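Local coordinates for protein coproheme decarboxylase (PDB 1VDH) that catalyses the hydrogen peroxide-dependent decarboxylation of Fe-coproporphyrin III to heme b, passing through a three-propionate intermediate, and works as a homopentamer, at residues A[144-149]-A[194-199]; A[148-153]-A[226-231]; A[24-29]-A[244-249]; A[20-25]-A[97-102]. One frame throughout, in Å; residues are numbered along the deposited sequence.

Contact 1: residues A[144-149]-A[194-199]; sequences FYPMNK and DDWEWG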
# COMPACT_ATOMS: atom_id res chain seq x y z
N PHE A 144 12.47 15.01 9.37
CA PHE A 144 11.48 15.45 8.40
C PHE A 144 10.25 14.56 8.43
O PHE A 144 10.37 13.33 8.47
CB PHE A 144 12.02 15.44 6.96
CG PHE A 144 10.93 15.60 5.92
CD1 PHE A 144 10.45 14.50 5.21
CD2 PHE A 144 10.33 16.84 5.72
CE1 PHE A 144 9.39 14.63 4.32
CE2 PHE A 144 9.26 16.98 4.83
CZ PHE A 144 8.79 15.87 4.13
N TYR A 145 9.09 15.18 8.35
CA TYR A 145 7.83 14.45 8.30
C TYR A 145 6.75 15.34 7.71
O TYR A 145 6.76 16.56 7.90
CB TYR A 145 7.40 13.97 9.69
CG TYR A 145 7.11 15.06 10.69
CD1 TYR A 145 5.81 15.53 10.89
CD2 TYR A 145 8.13 15.60 11.48
CE1 TYR A 145 5.53 16.50 11.85
CE2 TYR A 145 7.86 16.57 12.44
CZ TYR A 145 6.56 17.01 12.62
OH TYR A 145 6.31 17.97 13.57
N PRO A 146 5.88 14.76 6.87
CA PRO A 146 4.79 15.51 6.26
C PRO A 146 3.55 15.31 7.15
O PRO A 146 3.51 14.38 7.97
CB PRO A 146 4.63 14.83 4.91
CG PRO A 146 4.87 13.40 5.24
CD PRO A 146 6.06 13.46 6.19
N MET A 147 2.55 16.16 6.99
CA MET A 147 1.33 16.04 7.79
C MET A 147 0.17 16.80 7.18
O MET A 147 0.36 17.67 6.33
CB MET A 147 1.58 16.54 9.23
CG MET A 147 1.84 18.04 9.35
SD MET A 147 2.07 18.59 11.08
CE MET A 147 0.39 18.55 11.68
N ASN A 148 -1.03 16.42 7.61
CA ASN A 148 -2.28 17.06 7.20
C ASN A 148 -3.00 17.47 8.48
O ASN A 148 -2.65 17.02 9.58
CB ASN A 148 -3.24 16.07 6.52
CG ASN A 148 -2.68 15.47 5.25
OD1 ASN A 148 -2.97 14.32 4.93
ND2 ASN A 148 -1.91 16.25 4.51
N LYS A 149 -4.01 18.32 8.33
CA LYS A 149 -4.85 18.72 9.44
C LYS A 149 -6.11 17.90 9.20
O LYS A 149 -6.70 17.94 8.11
CB LYS A 149 -5.14 20.22 9.42
CG LYS A 149 -4.13 21.05 10.22
CD LYS A 149 -4.30 20.86 11.72
CE LYS A 149 -3.40 21.80 12.52
NZ LYS A 149 -1.95 21.53 12.33
N ASP A 194 1.92 18.60 -3.33
CA ASP A 194 2.33 17.23 -3.07
C ASP A 194 1.24 16.48 -2.30
O ASP A 194 0.16 17.01 -2.07
CB ASP A 194 3.69 17.19 -2.35
CG ASP A 194 4.54 15.99 -2.77
OD1 ASP A 194 5.77 16.15 -2.93
OD2 ASP A 194 4.00 14.88 -2.93
N ASP A 195 1.55 15.26 -1.88
CA ASP A 195 0.59 14.39 -1.21
C ASP A 195 0.09 14.74 0.18
O ASP A 195 -0.94 14.21 0.62
CB ASP A 195 1.09 12.94 -1.25
CG ASP A 195 1.30 12.43 -2.67
OD1 ASP A 195 1.03 13.18 -3.63
OD2 ASP A 195 1.73 11.27 -2.82
N TRP A 196 0.80 15.63 0.88
CA TRP A 196 0.41 16.06 2.22
C TRP A 196 0.32 17.58 2.23
O TRP A 196 0.91 18.25 1.39
CB TRP A 196 1.42 15.58 3.26
CG TRP A 196 1.57 14.08 3.34
CD1 TRP A 196 2.28 13.28 2.48
CD2 TRP A 196 1.00 13.20 4.32
NE1 TRP A 196 2.19 11.97 2.88
CE2 TRP A 196 1.41 11.89 4.00
CE3 TRP A 196 0.18 13.40 5.44
CZ2 TRP A 196 1.03 10.77 4.76
CZ3 TRP A 196 -0.20 12.29 6.20
CH2 TRP A 196 0.23 10.99 5.86
N GLU A 197 -0.42 18.13 3.20
CA GLU A 197 -0.61 19.57 3.30
C GLU A 197 0.61 20.37 3.76
O GLU A 197 0.80 21.51 3.34
CB GLU A 197 -1.82 19.87 4.17
CG GLU A 197 -3.12 19.39 3.54
CD GLU A 197 -4.25 19.21 4.54
OE1 GLU A 197 -5.33 18.77 4.11
OE2 GLU A 197 -4.06 19.50 5.74
N TRP A 198 1.42 19.77 4.63
CA TRP A 198 2.62 20.44 5.12
C TRP A 198 3.81 19.50 5.21
O TRP A 198 3.66 18.28 5.32
CB TRP A 198 2.40 21.03 6.52
CG TRP A 198 1.48 22.21 6.56
CD1 TRP A 198 1.79 23.52 6.31
CD2 TRP A 198 0.08 22.18 6.84
NE1 TRP A 198 0.67 24.30 6.42
CE2 TRP A 198 -0.40 23.51 6.74
CE3 TRP A 198 -0.83 21.16 7.17
CZ2 TRP A 198 -1.74 23.84 6.95
CZ3 TRP A 198 -2.17 21.49 7.38
CH2 TRP A 198 -2.61 22.82 7.27
N GLY A 199 4.99 20.10 5.15
CA GLY A 199 6.23 19.39 5.32
C GLY A 199 6.83 20.03 6.56
O GLY A 199 6.71 21.25 6.75
O HOH W 1 -7.09 17.47 5.47
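Met147 and Trp198 pair antiparallel where strands 141-152 and 198-204 meet in the beta barrel of the chlorite dismutase family, and a classic beta bulge interrupts the regular pairing, Glu197 and Trp198 both facing Met147. Two backbone bonds hold the pair: Met147 N gives to Trp198 O at 2.9 Å, and Trp198 N returns to Met147 O almost in line with the carbonyl. Next to them Pro146 CA makes a bent CA-H...O contact with Trp198 O. The Glu197 side chain, extended beyond CG, reaches over to the other strand, where OE2 accepts from Lys149 N at 2.8 Å, on the syn side but 34° out of the carboxylate plane. Its other oxygen, OE1, also meets Arg218 of a neighbouring subunit in a salt bridge.

Apolar packing falls on two faces. On one, Pro146 lies over the Trp196 indole, its CG 3.7 Å from the centroid of the five-membered ring and only 5° off the normal, a CH-pi contact. On the other, Met147 CG meets Trp198 CB, and Lys149 CG comes within 3.5 Å of Trp198 CZ3, while the indole NE1 of Trp198 bonds to Glu113. Tyr145 to Lys149 are predicted to bind Fe-coproporphyrin III, with Tyr145 as the probable active-site residue. A water links the two strands, donating to Lys149 O at 2.7 Å and to Glu197 OE1 at 2.6 Å.

Contact 2: residues A[148-153]-A[226-231]; sequences NKRRQG and YGEFGP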
# COMPACT_ATOMS: atom_id res chain seq x y z
N ASN A 148 -1.03 16.42 7.61
CA ASN A 148 -2.28 17.06 7.20
C ASN A 148 -3.00 17.47 8.48
O ASN A 148 -2.65 17.02 9.58
CB ASN A 148 -3.24 16.07 6.52
CG ASN A 148 -2.68 15.47 5.25
OD1 ASN A 148 -2.97 14.32 4.93
ND2 ASN A 148 -1.91 16.25 4.51
N LYS A 149 -4.01 18.32 8.33
CA LYS A 149 -4.85 18.72 9.44
C LYS A 149 -6.11 17.90 9.20
O LYS A 149 -6.70 17.94 8.11
CB LYS A 149 -5.14 20.22 9.42
CG LYS A 149 -4.13 21.05 10.22
CD LYS A 149 -4.30 20.86 11.72
CE LYS A 149 -3.40 21.80 12.52
NZ LYS A 149 -1.95 21.53 12.33
N ARG A 150 -6.48 17.11 10.19
CA ARG A 150 -7.62 16.22 10.11
C ARG A 150 -8.97 16.84 9.75
O ARG A 150 -9.30 17.95 10.16
CB ARG A 150 -7.74 15.43 11.42
CG ARG A 150 -8.85 14.39 11.46
CD ARG A 150 -8.88 13.68 12.80
NE ARG A 150 -7.72 12.81 13.00
CZ ARG A 150 -7.41 12.24 14.17
NH1 ARG A 150 -6.36 11.45 14.26
NH2 ARG A 150 -8.15 12.49 15.25
N ARG A 151 -9.73 16.09 8.94
CA ARG A 151 -11.07 16.46 8.50
C ARG A 151 -11.91 15.19 8.63
O ARG A 151 -12.38 14.63 7.64
CB ARG A 151 -11.05 16.92 7.03
CG ARG A 151 -10.32 18.24 6.78
CD ARG A 151 -10.29 18.60 5.29
NE ARG A 151 -9.64 17.55 4.50
CZ ARG A 151 -10.27 16.78 3.61
NH1 ARG A 151 -9.60 15.85 2.95
NH2 ARG A 151 -11.56 16.95 3.38
N GLN A 152 -12.05 14.71 9.86
CA GLN A 152 -12.82 13.48 10.11
C GLN A 152 -13.85 13.68 11.22
O GLN A 152 -13.49 14.02 12.35
CB GLN A 152 -11.88 12.33 10.50
CG GLN A 152 -10.76 12.02 9.51
CD GLN A 152 -11.25 11.48 8.17
OE1 GLN A 152 -10.60 11.68 7.14
NE2 GLN A 152 -12.39 10.80 8.17
N GLY A 153 -15.11 13.44 10.89
CA GLY A 153 -16.19 13.58 11.86
C GLY A 153 -16.17 14.87 12.66
O GLY A 153 -16.18 15.97 12.09
N TYR A 226 -6.36 16.98 15.73
CA TYR A 226 -6.25 17.33 14.31
C TYR A 226 -4.97 16.96 13.57
O TYR A 226 -4.84 17.22 12.37
CB TYR A 226 -6.54 18.83 14.13
CG TYR A 226 -7.80 19.29 14.83
CD1 TYR A 226 -9.04 19.15 14.22
CD2 TYR A 226 -7.75 19.84 16.11
CE1 TYR A 226 -10.21 19.54 14.87
CE2 TYR A 226 -8.90 20.24 16.77
CZ TYR A 226 -10.13 20.09 16.14
OH TYR A 226 -11.27 20.46 16.80
N GLY A 227 -4.04 16.33 14.27
CA GLY A 227 -2.80 15.94 13.62
C GLY A 227 -2.89 14.62 12.87
O GLY A 227 -3.34 13.61 13.41
N GLU A 228 -2.49 14.64 11.61
CA GLU A 228 -2.47 13.44 10.77
C GLU A 228 -1.03 13.40 10.27
O GLU A 228 -0.62 14.24 9.47
CB GLU A 228 -3.45 13.61 9.62
CG GLU A 228 -3.77 12.35 8.86
CD GLU A 228 -4.90 12.56 7.87
OE1 GLU A 228 -6.03 12.84 8.32
OE2 GLU A 228 -4.65 12.45 6.65
N PHE A 229 -0.25 12.44 10.77
CA PHE A 229 1.17 12.35 10.43
C PHE A 229 1.62 11.28 9.44
O PHE A 229 1.10 10.17 9.43
CB PHE A 229 1.98 12.20 11.73
CG PHE A 229 1.63 13.23 12.77
CD1 PHE A 229 2.22 14.49 12.75
CD2 PHE A 229 0.68 12.95 13.75
CE1 PHE A 229 1.87 15.46 13.69
CE2 PHE A 229 0.31 13.91 14.69
CZ PHE A 229 0.91 15.17 14.66
N GLY A 230 2.60 11.64 8.62
CA GLY A 230 3.15 10.71 7.63
C GLY A 230 4.43 10.07 8.13
O GLY A 230 4.66 10.00 9.34
N PRO A 231 5.31 9.61 7.23
CA PRO A 231 6.58 8.98 7.63
C PRO A 231 7.57 9.96 8.27
O PRO A 231 7.54 11.16 7.97
CB PRO A 231 7.11 8.44 6.30
CG PRO A 231 6.59 9.43 5.30
CD PRO A 231 5.17 9.65 5.76
O HOH W 2 -8.67 13.70 7.69
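Glu228 and Arg150 each meet the other segment with CG anti to the backbone N, chi1 -167° and -176°. The Glu228 side chain then runs extended past Asn148, its CB 3.5 Å from Asn148 O, and the carboxylate ends near Arg150 CA. There OE1 receives a water at 2.8 Å that also takes the N-H of Arg151 and donates to Gln152 OE1, linking the three residues. Arg150 sets its CB 3.5 Å from Tyr226 O before the chain bends at chi3; the guanidinium lies 5.0 Å from Glu228, NE to OE1, where opposite charges would probably attract without touching.

The backbones join through Asn148 N to Glu228 O at 2.9 Å and the reciprocal Glu228 N to Asn148 O at 3.1 Å. Beyond this pair Arg150 N gives a nearly straight bond of 2.7 Å to Tyr226 O, the carbonyl at the end of helix 221-226. Lys149 CA also sends its hydrogen to that oxygen, and Lys149 CD packs on Tyr226 CB. Gly227 O accepts from Arg151 of a neighbouring subunit, placing this end of the strand at a subunit interface. Overall, this is an antiparallel strand pair of the chlorite dismutase barrel, entered straight from a helix and contributing Asn148 and Lys149 to the predicted coproheme site.

Contact 3: residues A[24-29]-A[244-249]; sequences LDFARW and RAFLGL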
# COMPACT_ATOMS: atom_id res chain seq x y z
N LEU A 24 21.12 4.05 -1.42
CA LEU A 24 22.40 3.73 -2.03
C LEU A 24 22.51 2.24 -2.35
O LEU A 24 22.17 1.39 -1.52
CB LEU A 24 23.55 4.16 -1.11
CG LEU A 24 24.97 3.77 -1.55
CD1 LEU A 24 25.36 4.56 -2.80
CD2 LEU A 24 25.95 4.04 -0.42
N ASP A 25 22.93 1.93 -3.56
CA ASP A 25 23.13 0.53 -3.94
C ASP A 25 24.55 0.23 -3.43
O ASP A 25 25.52 0.39 -4.17
CB ASP A 25 23.04 0.36 -5.46
CG ASP A 25 23.09 -1.11 -5.89
OD1 ASP A 25 23.58 -1.96 -5.12
OD2 ASP A 25 22.63 -1.41 -7.01
N PHE A 26 24.64 -0.16 -2.16
CA PHE A 26 25.92 -0.47 -1.52
C PHE A 26 26.77 -1.47 -2.29
O PHE A 26 27.94 -1.21 -2.55
CB PHE A 26 25.70 -0.99 -0.09
CG PHE A 26 25.42 0.09 0.91
CD1 PHE A 26 24.15 0.65 1.03
CD2 PHE A 26 26.43 0.55 1.75
CE1 PHE A 26 23.89 1.65 1.96
CE2 PHE A 26 26.19 1.55 2.69
CZ PHE A 26 24.92 2.10 2.80
N ALA A 27 26.18 -2.61 -2.65
CA ALA A 27 26.87 -3.65 -3.38
C ALA A 27 27.53 -3.14 -4.66
O ALA A 27 28.71 -3.42 -4.91
CB ALA A 27 25.91 -4.79 -3.71
N ARG A 28 26.77 -2.40 -5.47
CA ARG A 28 27.30 -1.87 -6.72
C ARG A 28 28.35 -0.78 -6.52
O ARG A 28 29.36 -0.76 -7.21
CB ARG A 28 26.18 -1.33 -7.61
CG ARG A 28 25.52 -2.38 -8.49
CD ARG A 28 25.65 -2.01 -9.96
NE ARG A 28 25.04 -0.71 -10.26
CZ ARG A 28 25.49 0.14 -11.18
NH1 ARG A 28 24.86 1.29 -11.38
NH2 ARG A 28 26.58 -0.15 -11.89
N TRP A 29 28.10 0.13 -5.58
CA TRP A 29 29.03 1.21 -5.32
C TRP A 29 30.37 0.74 -4.78
O TRP A 29 31.42 1.10 -5.32
CB TRP A 29 28.42 2.22 -4.34
CG TRP A 29 29.39 3.29 -3.93
CD1 TRP A 29 30.01 3.41 -2.71
CD2 TRP A 29 29.87 4.37 -4.73
NE1 TRP A 29 30.85 4.50 -2.71
CE2 TRP A 29 30.78 5.11 -3.94
CE3 TRP A 29 29.61 4.79 -6.04
CZ2 TRP A 29 31.43 6.25 -4.41
CZ3 TRP A 29 30.27 5.93 -6.52
CH2 TRP A 29 31.16 6.65 -5.70
N ARG A 244 32.35 11.91 2.09
CA ARG A 244 33.44 11.16 1.48
C ARG A 244 33.70 9.87 2.26
O ARG A 244 33.81 8.80 1.67
CB ARG A 244 34.72 12.01 1.43
CG ARG A 244 35.94 11.21 0.97
CD ARG A 244 36.96 12.05 0.21
NE ARG A 244 37.73 12.95 1.06
CZ ARG A 244 39.04 13.15 0.95
NH1 ARG A 244 39.75 12.51 0.02
NH2 ARG A 244 39.64 14.02 1.75
N ALA A 245 33.76 9.98 3.59
CA ALA A 245 33.99 8.83 4.46
C ALA A 245 32.88 7.79 4.34
O ALA A 245 33.14 6.59 4.32
CB ALA A 245 34.13 9.29 5.91
N PHE A 246 31.64 8.27 4.29
CA PHE A 246 30.46 7.41 4.16
C PHE A 246 30.55 6.58 2.87
O PHE A 246 30.19 5.40 2.86
CB PHE A 246 29.19 8.28 4.14
CG PHE A 246 27.94 7.51 3.83
CD1 PHE A 246 27.41 6.61 4.75
CD2 PHE A 246 27.29 7.68 2.61
CE1 PHE A 246 26.25 5.89 4.45
CE2 PHE A 246 26.13 6.97 2.31
CZ PHE A 246 25.61 6.07 3.23
N LEU A 247 31.04 7.20 1.80
CA LEU A 247 31.18 6.53 0.51
C LEU A 247 32.45 5.69 0.42
O LEU A 247 32.75 5.11 -0.63
CB LEU A 247 31.12 7.55 -0.62
CG LEU A 247 29.81 8.35 -0.65
CD1 LEU A 247 29.85 9.44 -1.72
CD2 LEU A 247 28.63 7.41 -0.87
N GLY A 248 33.20 5.62 1.52
CA GLY A 248 34.42 4.83 1.56
C GLY A 248 35.58 5.41 0.77
O GLY A 248 36.45 4.68 0.31
N LEU A 249 35.59 6.73 0.61
CA LEU A 249 36.66 7.39 -0.13
C LEU A 249 37.50 8.29 0.79
O LEU A 249 38.44 8.93 0.28
CB LEU A 249 36.08 8.19 -1.29
CG LEU A 249 35.31 7.36 -2.33
CD1 LEU A 249 34.68 8.26 -3.37
CD2 LEU A 249 36.24 6.36 -2.99
OXT LEU A 249 37.21 8.33 2.01
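Trp29 NE1 donates to Leu247 O at 2.9 Å, a nearly straight bond (168°) with the acceptor close to the indole plane. Leu247 CB lies 3.7 Å from the same nitrogen, and Leu249 CD1 comes to the ring edge 4.0 Å from Trp29 CZ2. A second group packs beside it: Leu24 CD2 sits over the centre of the Phe26 ring and reaches Phe246 CE2 at 4.0 Å, while the CZ atoms of Phe26 and Phe246 meet at 4.1 Å.

The indole is swung across by its first torsion, which puts CG opposite the backbone N (chi1 174°). An alanine here would remove the indole N-H and the ring edge, which would probably take one donor from Leu247 O and leave a gap beside Leu247 and Leu249. That carbonyl also accepts from Arg37, and Phe98 and Tyr101 meet the Trp29 ring edge-to-face.

Further out, the two helix termini that meet here are both capped. Asp25 is the N-cap of helix 26-31, its OD1 accepting from Arg28 N at 3.2 Å from above the carboxylate plane. At the end of helix 240-246, Gly248 turns the chain at positive phi, with Gly248 N bonded to Ala245 O and Leu249 N to Arg244 O. The contact thus docks a capped helix start against the Schellman motif that ends the C-terminal helix.

Contact 4: residues A[20-25]-A[97-102]; sequences DFRLLD and AFARYL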
# COMPACT_ATOMS: atom_id res chain seq x y z
N ASP A 20 14.79 15.34 -1.34
CA ASP A 20 15.10 14.29 -2.30
C ASP A 20 15.79 13.15 -1.55
O ASP A 20 16.98 13.23 -1.24
CB ASP A 20 16.02 14.86 -3.40
CG ASP A 20 16.28 13.88 -4.54
OD1 ASP A 20 16.04 12.66 -4.40
OD2 ASP A 20 16.76 14.34 -5.59
N PHE A 21 15.01 12.12 -1.22
CA PHE A 21 15.51 10.94 -0.52
C PHE A 21 15.89 9.85 -1.50
O PHE A 21 15.10 9.47 -2.36
CB PHE A 21 14.45 10.38 0.44
CG PHE A 21 14.13 11.28 1.60
CD1 PHE A 21 14.91 11.23 2.75
CD2 PHE A 21 13.04 12.13 1.56
CE1 PHE A 21 14.60 12.01 3.85
CE2 PHE A 21 12.72 12.93 2.66
CZ PHE A 21 13.50 12.87 3.81
N ARG A 22 17.08 9.29 -1.32
CA ARG A 22 17.56 8.22 -2.19
C ARG A 22 18.21 7.10 -1.40
O ARG A 22 18.66 7.30 -0.27
CB ARG A 22 18.56 8.77 -3.21
CG ARG A 22 18.07 10.02 -3.93
CD ARG A 22 18.24 9.93 -5.42
NE ARG A 22 17.80 11.18 -6.05
CZ ARG A 22 17.87 11.44 -7.34
NH1 ARG A 22 18.36 10.53 -8.18
NH2 ARG A 22 17.47 12.61 -7.80
N LEU A 23 18.19 5.91 -1.99
CA LEU A 23 18.80 4.73 -1.39
C LEU A 23 20.08 4.43 -2.15
O LEU A 23 20.13 4.54 -3.37
CB LEU A 23 17.86 3.53 -1.48
CG LEU A 23 16.68 3.49 -0.50
CD1 LEU A 23 15.70 2.42 -0.95
CD2 LEU A 23 17.19 3.21 0.93
N LEU A 24 21.12 4.05 -1.42
CA LEU A 24 22.40 3.73 -2.03
C LEU A 24 22.51 2.24 -2.35
O LEU A 24 22.17 1.39 -1.52
CB LEU A 24 23.55 4.16 -1.11
CG LEU A 24 24.97 3.77 -1.55
CD1 LEU A 24 25.36 4.56 -2.80
CD2 LEU A 24 25.95 4.04 -0.42
N ASP A 25 22.93 1.93 -3.56
CA ASP A 25 23.13 0.53 -3.94
C ASP A 25 24.55 0.23 -3.43
O ASP A 25 25.52 0.39 -4.17
CB ASP A 25 23.04 0.36 -5.46
CG ASP A 25 23.09 -1.11 -5.89
OD1 ASP A 25 23.58 -1.96 -5.12
OD2 ASP A 25 22.63 -1.41 -7.01
N ALA A 97 26.92 10.65 -12.48
CA ALA A 97 27.40 9.27 -12.46
C ALA A 97 27.11 8.63 -11.10
O ALA A 97 26.80 7.44 -11.01
CB ALA A 97 28.90 9.23 -12.75
N PHE A 98 27.17 9.44 -10.04
CA PHE A 98 26.90 8.94 -8.69
C PHE A 98 25.47 8.41 -8.57
O PHE A 98 25.24 7.39 -7.92
CB PHE A 98 27.14 10.04 -7.65
CG PHE A 98 26.90 9.58 -6.23
CD1 PHE A 98 27.64 8.53 -5.69
CD2 PHE A 98 25.92 10.18 -5.44
CE1 PHE A 98 27.40 8.08 -4.39
CE2 PHE A 98 25.68 9.73 -4.14
CZ PHE A 98 26.42 8.68 -3.62
N ALA A 99 24.53 9.08 -9.23
CA ALA A 99 23.12 8.67 -9.21
C ALA A 99 22.87 7.31 -9.85
O ALA A 99 21.79 6.73 -9.70
CB ALA A 99 22.26 9.73 -9.88
N ARG A 100 23.85 6.80 -10.60
CA ARG A 100 23.70 5.48 -11.22
C ARG A 100 23.68 4.43 -10.11
O ARG A 100 23.22 3.31 -10.30
CB ARG A 100 24.86 5.18 -12.18
CG ARG A 100 25.02 6.17 -13.33
CD ARG A 100 26.12 5.72 -14.29
NE ARG A 100 26.59 6.80 -15.16
CZ ARG A 100 25.83 7.45 -16.05
NH1 ARG A 100 26.36 8.42 -16.79
NH2 ARG A 100 24.55 7.14 -16.21
N TYR A 101 24.19 4.81 -8.94
CA TYR A 101 24.24 3.93 -7.77
C TYR A 101 23.17 4.30 -6.75
O TYR A 101 23.20 3.83 -5.61
CB TYR A 101 25.63 4.01 -7.12
CG TYR A 101 26.76 3.72 -8.09
CD1 TYR A 101 27.23 2.42 -8.26
CD2 TYR A 101 27.33 4.74 -8.84
CE1 TYR A 101 28.26 2.15 -9.17
CE2 TYR A 101 28.35 4.48 -9.75
CZ TYR A 101 28.81 3.18 -9.91
OH TYR A 101 29.82 2.91 -10.81
N LEU A 102 22.22 5.13 -7.16
CA LEU A 102 21.14 5.56 -6.28
C LEU A 102 19.76 5.23 -6.82
O LEU A 102 19.55 5.16 -8.04
CB LEU A 102 21.20 7.07 -6.04
CG LEU A 102 22.45 7.65 -5.38
CD1 LEU A 102 22.31 9.17 -5.31
CD2 LEU A 102 22.65 7.05 -4.00
O HOH W 3 18.89 7.68 -8.83
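Tyr101 O takes the N-H of Asp25 at 2.8 Å in a nearly straight bond (170°), and Asp25 CB and Leu24 CD1 crowd round the same oxygen at 3.5 and 3.6 Å. One residue on, Leu102 CA directs its hydrogen at Leu23 O, 3.2 Å away, as Leu24 and Leu102 form a non-hydrogen-bonded antiparallel pair. Their side chains share a face, Leu24 CD1 against Leu102 CD2 at 3.9 Å, and the same CD1 extends to the Phe98 ring.

Arg22 lies across Leu102 at about a right angle, with CD against CD1 of the leucine. A bend at chi2 (-132°) carries its guanidinium over to Asp20, which it grips side-on in a salt bridge: NE to OD1 at 2.8 Å and NH2 to OD2 on the syn lone pair. NH1 gives to a water that in turn donates to Leu102 O, and NH2 has a further partner in Ser94. A methionine in its place would probably leave Asp20 without this opposing charge and break the water link to Leu102 O. The contact joins the end of strand 10-24 to the start of strand 102-116, just after a short 3-10 turn; the two are neighbouring strands of the antiparallel sheet of the chlorite dismutase-type barrel.

In the fold
Contacts 1 and 2 adjoin, their centres about 9 Å apart, and share Asn148 and Lys149, so that strand 141-152 is flanked by strands 198-204 and 227-237; Pro146 O and Gly230 N, 3.0 Å apart, probably bond between them. Both contribute residues to the predicted coproheme site: the Lys149 side chain is about 7 Å from that of His172, the predicted axial ligand. Contacts 3 and 4 form a second cluster, centres about 10 Å apart, sharing Leu24 and Asp25 where strand 10-24 passes into helix 26-31. Contact 3 lies about 31 Å from contact 1, centre to centre, and away from the coproheme site. Contact 4 bridges the clusters, Phe21 CZ touching Phe144 CD1 at 3.7 Å.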